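PDB 5SWV: pentafunctional AROM polypeptide from Schizosaccharomyces pombe, which catalyses five consecutive steps of the shikimate pathway, the crystallised fragment holding its 3-dehydroquinate dehydratase and shikimate dehydrogenase domains. Local coordinates for residues A[360-365]-A[472-476]; A[373-379]-A[440-446]. All coordinates share one frame; numbering follows the deposited sequence.

Interaction 1 (A[360-365]-A[472-476]); sequences TFANAL and GVFLD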
loop_
_atom_site.group_PDB
_atom_site.type_symbol
_atom_site.label_atom_id
_atom_site.label_comp_id
_atom_site.label_asym_id
_atom_site.label_seq_id
_atom_site.Cartn_x
_atom_site.Cartn_y
_atom_site.Cartn_z
ATOM N N THR A 360 -5.240 -5.027 9.621
ATOM C CA THR A 360 -5.257 -4.599 11.015
ATOM C C THR A 360 -4.048 -5.186 11.750
ATOM O O THR A 360 -3.325 -4.458 12.413
ATOM C CB THR A 360 -6.576 -4.995 11.697
ATOM O OG1 THR A 360 -7.649 -4.321 11.046
ATOM C CG2 THR A 360 -6.578 -4.616 13.157
ATOM N N PHE A 361 -3.830 -6.492 11.601
ATOM C CA PHE A 361 -2.650 -7.160 12.144
ATOM C C PHE A 361 -1.367 -6.597 11.550
ATOM O O PHE A 361 -0.433 -6.272 12.281
ATOM C CB PHE A 361 -2.718 -8.682 11.917
ATOM C CG PHE A 361 -3.591 -9.402 12.912
ATOM C CD1 PHE A 361 -3.149 -9.636 14.207
ATOM C CD2 PHE A 361 -4.852 -9.854 12.558
ATOM C CE1 PHE A 361 -3.951 -10.286 15.128
ATOM C CE2 PHE A 361 -5.658 -10.519 13.479
ATOM C CZ PHE A 361 -5.207 -10.725 14.765
ATOM N N ALA A 362 -1.332 -6.456 10.230
ATOM C CA ALA A 362 -0.146 -5.915 9.555
ATOM C C ALA A 362 0.348 -4.615 10.207
ATOM O O ALA A 362 1.549 -4.462 10.428
ATOM C CB ALA A 362 -0.417 -5.702 8.075
ATOM N N ASN A 363 -0.584 -3.721 10.548
ATOM C CA ASN A 363 -0.262 -2.438 11.190
ATOM C C ASN A 363 -0.073 -2.498 12.699
ATOM O O ASN A 363 0.725 -1.735 13.244
ATOM C CB ASN A 363 -1.318 -1.365 10.847
ATOM C CG ASN A 363 -1.143 -0.812 9.441
ATOM O OD1 ASN A 363 -0.506 0.236 9.241
ATOM N ND2 ASN A 363 -1.669 -1.536 8.449
ATOM N N ALA A 364 -0.800 -3.384 13.369
ATOM C CA ALA A 364 -0.738 -3.477 14.833
ATOM C C ALA A 364 0.518 -4.153 15.377
ATOM O O ALA A 364 0.793 -4.010 16.563
ATOM C CB ALA A 364 -1.970 -4.186 15.377
ATOM N N LEU A 365 1.276 -4.861 14.532
ATOM C CA LEU A 365 2.363 -5.739 15.000
ATOM C C LEU A 365 3.737 -5.114 15.288
ATOM O O LEU A 365 4.520 -5.729 16.012
ATOM C CB LEU A 365 2.550 -6.916 14.036
ATOM C CG LEU A 365 1.516 -8.050 14.109
ATOM C CD1 LEU A 365 1.704 -8.978 12.920
ATOM C CD2 LEU A 365 1.576 -8.839 15.415
ATOM N N GLY A 472 1.693 -9.513 21.372
ATOM C CA GLY A 472 0.611 -10.315 20.800
ATOM C C GLY A 472 -0.634 -9.480 20.625
ATOM O O GLY A 472 -0.905 -8.625 21.458
ATOM N N VAL A 473 -1.388 -9.726 19.551
ATOM C CA VAL A 473 -2.542 -8.878 19.188
ATOM C C VAL A 473 -3.843 -9.675 19.212
ATOM O O VAL A 473 -3.903 -10.795 18.701
ATOM C CB VAL A 473 -2.370 -8.221 17.793
ATOM C CG1 VAL A 473 -3.584 -7.371 17.416
ATOM C CG2 VAL A 473 -1.095 -7.390 17.738
ATOM N N PHE A 474 -4.865 -9.074 19.818
ATOM C CA PHE A 474 -6.222 -9.607 19.860
ATOM C C PHE A 474 -7.120 -8.715 19.030
ATOM O O PHE A 474 -7.096 -7.496 19.202
ATOM C CB PHE A 474 -6.721 -9.592 21.292
ATOM C CG PHE A 474 -8.165 -9.953 21.429
ATOM C CD1 PHE A 474 -8.551 -11.280 21.575
ATOM C CD2 PHE A 474 -9.145 -8.975 21.424
ATOM C CE1 PHE A 474 -9.890 -11.625 21.702
ATOM C CE2 PHE A 474 -10.485 -9.313 21.551
ATOM C CZ PHE A 474 -10.859 -10.637 21.683
ATOM N N LEU A 475 -7.926 -9.315 18.158
ATOM C CA LEU A 475 -8.895 -8.570 17.344
ATOM C C LEU A 475 -10.305 -9.116 17.534
ATOM O O LEU A 475 -10.529 -10.304 17.372
ATOM C CB LEU A 475 -8.519 -8.657 15.865
ATOM C CG LEU A 475 -9.524 -8.111 14.846
ATOM C CD1 LEU A 475 -9.752 -6.629 15.049
ATOM C CD2 LEU A 475 -9.020 -8.369 13.442
ATOM N N ASP A 476 -11.259 -8.254 17.847
ATOM C CA ASP A 476 -12.657 -8.657 17.886
ATOM C C ASP A 476 -13.331 -8.032 16.690
ATOM O O ASP A 476 -13.226 -6.832 16.509
ATOM C CB ASP A 476 -13.317 -8.167 19.174
ATOM C CG ASP A 476 -14.647 -8.844 19.453
ATOM O OD1 ASP A 476 -15.408 -9.104 18.498
ATOM O OD2 ASP A 476 -14.942 -9.097 20.641
#

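Interaction 2 (A[373-379]-A[440-446]); sequences TNGLVIG and LSAVVST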
loop_
_atom_site.group_PDB
_atom_site.type_symbol
_atom_site.label_atom_id
_atom_site.label_comp_id
_atom_site.label_asym_id
_atom_site.label_seq_id
_atom_site.Cartn_x
_atom_site.Cartn_y
_atom_site.Cartn_z
ATOM N N THR A 373 4.335 -18.825 14.276
ATOM C CA THR A 373 3.709 -18.541 15.579
ATOM C C THR A 373 2.396 -19.293 15.674
ATOM O O THR A 373 1.987 -19.946 14.727
ATOM C CB THR A 373 3.419 -17.040 15.758
ATOM O OG1 THR A 373 2.658 -16.551 14.638
ATOM C CG2 THR A 373 4.706 -16.278 15.872
ATOM N N ASN A 374 1.742 -19.199 16.821
ATOM C CA ASN A 374 0.458 -19.830 17.016
ATOM C C ASN A 374 -0.647 -18.807 17.084
ATOM O O ASN A 374 -0.486 -17.767 17.721
ATOM C CB ASN A 374 0.470 -20.628 18.303
ATOM C CG ASN A 374 1.611 -21.616 18.356
ATOM O OD1 ASN A 374 1.918 -22.310 17.377
ATOM N ND2 ASN A 374 2.259 -21.675 19.491
ATOM N N GLY A 375 -1.774 -19.123 16.446
ATOM C CA GLY A 375 -2.942 -18.257 16.440
ATOM C C GLY A 375 -4.193 -18.954 16.928
ATOM O O GLY A 375 -4.212 -20.169 17.082
ATOM N N LEU A 376 -5.239 -18.171 17.167
ATOM C CA LEU A 376 -6.534 -18.690 17.541
ATOM C C LEU A 376 -7.620 -17.904 16.838
ATOM O O LEU A 376 -7.623 -16.676 16.870
ATOM C CB LEU A 376 -6.749 -18.579 19.045
ATOM C CG LEU A 376 -8.169 -18.898 19.534
ATOM C CD1 LEU A 376 -8.419 -20.385 19.399
ATOM C CD2 LEU A 376 -8.367 -18.418 20.959
ATOM N N VAL A 377 -8.557 -18.626 16.231
ATOM C CA VAL A 377 -9.749 -18.052 15.642
ATOM C C VAL A 377 -10.918 -18.643 16.416
ATOM O O VAL A 377 -10.956 -19.856 16.670
ATOM C CB VAL A 377 -9.855 -18.429 14.152
ATOM C CG1 VAL A 377 -11.185 -17.962 13.551
ATOM C CG2 VAL A 377 -8.665 -17.875 13.367
ATOM N N ILE A 378 -11.866 -17.791 16.787
ATOM C CA ILE A 378 -13.056 -18.212 17.521
ATOM C C ILE A 378 -14.282 -17.906 16.683
ATOM O O ILE A 378 -14.479 -16.765 16.272
ATOM C CB ILE A 378 -13.183 -17.449 18.838
ATOM C CG1 ILE A 378 -11.908 -17.612 19.670
ATOM C CG2 ILE A 378 -14.390 -17.949 19.609
ATOM C CD1 ILE A 378 -11.757 -16.604 20.784
ATOM N N GLY A 379 -15.102 -18.928 16.444
ATOM C CA GLY A 379 -16.268 -18.825 15.556
ATOM C C GLY A 379 -16.139 -19.663 14.286
ATOM O O GLY A 379 -15.052 -20.147 13.935
ATOM N N LEU A 440 0.289 -17.921 22.399
ATOM C CA LEU A 440 -0.367 -17.318 21.229
ATOM C C LEU A 440 0.223 -15.952 20.894
ATOM O O LEU A 440 0.594 -15.191 21.789
ATOM C CB LEU A 440 -1.861 -17.160 21.491
ATOM C CG LEU A 440 -2.620 -18.448 21.801
ATOM C CD1 LEU A 440 -3.984 -18.131 22.386
ATOM C CD2 LEU A 440 -2.743 -19.292 20.537
ATOM N N SER A 441 0.308 -15.660 19.600
ATOM C CA SER A 441 0.735 -14.355 19.102
ATOM C C SER A 441 -0.391 -13.537 18.438
ATOM O O SER A 441 -0.215 -12.339 18.203
ATOM C CB SER A 441 1.887 -14.543 18.112
ATOM O OG SER A 441 3.027 -15.067 18.767
ATOM N N ALA A 442 -1.531 -14.167 18.142
ATOM C CA ALA A 442 -2.624 -13.516 17.404
ATOM C C ALA A 442 -3.940 -14.198 17.711
ATOM O O ALA A 442 -3.993 -15.420 17.770
ATOM C CB ALA A 442 -2.357 -13.555 15.904
ATOM N N VAL A 443 -4.995 -13.414 17.917
ATOM C CA VAL A 443 -6.315 -13.966 18.184
ATOM C C VAL A 443 -7.376 -13.172 17.435
ATOM O O VAL A 443 -7.260 -11.964 17.313
ATOM C CB VAL A 443 -6.623 -13.980 19.697
ATOM C CG1 VAL A 443 -8.018 -14.543 19.968
ATOM C CG2 VAL A 443 -5.575 -14.798 20.449
ATOM N N VAL A 444 -8.402 -13.856 16.927
ATOM C CA VAL A 444 -9.547 -13.197 16.291
ATOM C C VAL A 444 -10.840 -13.820 16.808
ATOM O O VAL A 444 -11.040 -15.025 16.666
ATOM C CB VAL A 444 -9.527 -13.316 14.753
ATOM C CG1 VAL A 444 -10.573 -12.395 14.138
ATOM C CG2 VAL A 444 -8.152 -12.989 14.206
ATOM N N SER A 445 -11.707 -13.015 17.424
ATOM C CA SER A 445 -13.051 -13.466 17.763
ATOM C C SER A 445 -13.999 -12.994 16.692
ATOM O O SER A 445 -14.085 -11.802 16.454
ATOM C CB SER A 445 -13.504 -12.905 19.090
ATOM O OG SER A 445 -14.867 -13.232 19.287
ATOM N N THR A 446 -14.708 -13.922 16.056
ATOM C CA THR A 446 -15.716 -13.594 15.040
ATOM C C THR A 446 -17.155 -13.804 15.529
ATOM O O THR A 446 -18.099 -13.672 14.766
ATOM C CB THR A 446 -15.491 -14.445 13.786
ATOM O OG1 THR A 446 -15.702 -15.819 14.103
ATOM C CG2 THR A 446 -14.076 -14.288 13.295
HETATM O O HOH W 1 3.184 -17.745 19.077
#

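Interaction 1 (A[360-365]-A[472-476])
Helix 360-364 packs over strand 472-476 and runs roughly antiparallel to it (146° between N-to-C directions, 9.5 Å between axes), and A364 comes closest to V473 along the backbones. F361 does most of the reaching. With CG beside its backbone N and anti to the carbonyl carbon (chi1 -80°), the side chain runs across the strand rather than along it, sliding past V473 in the opposite direction. CE1 of F361 rests 3.7 Å from CG1 of V473, while the carbonyl O of V473 sits at the edge of the ring, near its plane. Further along, CE2 of F361 meets CD2 of L475 at 4.0 Å.

The strand belongs to the parallel sheet of a Rossmann-type domain, as expected for the nucleotide-binding half of a shikimate dehydrogenase, and this helix covers part of one face. V473 and L475 point to that face; F474 between them points to the other, against helix 485-492. Branching at CB lets V473 split its contacts: CG1 meets F361, while CG2 lies 3.8 Å from CD2 of L365 and also touches CB of A364, whose small side chain lets helix and strand come near. T360 offers its methyl, CG2 being 4.2 Å from CD1 of L475, while its hydroxyl is hydrogen-bonded back to G356 O within the helix.

Interaction 2 (A[373-379]-A[440-446])
L376 and V443 stand side by side on neighbouring strands and point the same way, CD2 of L376 being 4.0 Å from CG1 of V443. The isoleucine further on joins them from its far end, with CD1 of I378 4.3 Å from the same CG1 of V443, so that one valine branch is met by two longer chains. V377 and V444 emerge on the reverse of the sheet, where V377 packs on helix 382-393 and V444 on F361; beta-branched residues suit such extended strands.

The strands run parallel, 5° apart, and are the central pair of a Rossmann-type sheet. In the regular part L376 N binds A442 O, L376 O accepts from V444 N at 2.9 Å, and I378 N binds V444 O. At the C-terminal end I378 O is gripped twice, by the amide and the hydroxyl of T446, OG1 lying 2.7 Å from it and tilted 21° out of the carbonyl plane. T446 places that hydroxyl between its backbone N and carbonyl carbon (chi1 65°), turned back to the strand. G379 next to it has backbone angles favoured by glycine; it opens the glycine-rich turn that in this family usually approaches the dinucleotide.

At the other end the chain bends at S441, whose amide binds N374 O almost straight. Its OG lies 3.6 Å from CG2 of T373, and a water joins it to N374 N.

In the fold
From the N terminus, the chain passes the dehydroquinase barrel and the substrate-binding sheet before reaching helix 353-364, which leads into strand 374-378, the first strand of the last sheet. Interaction 2 closes its loop when the chain returns at 440-446, after strands 398-403 and 422-426 have built one flank of the sheet. Interaction 1 closes later, at 472-476, so the smaller loop lies wholly within the larger. The two contacts meet at strand 440-445, which pairs with strand 374-378 on one side and strand 472-476 on the other, and F361 spans both strands 440-445 and 472-476. Together they tie the incoming helix to the middle of the sheet.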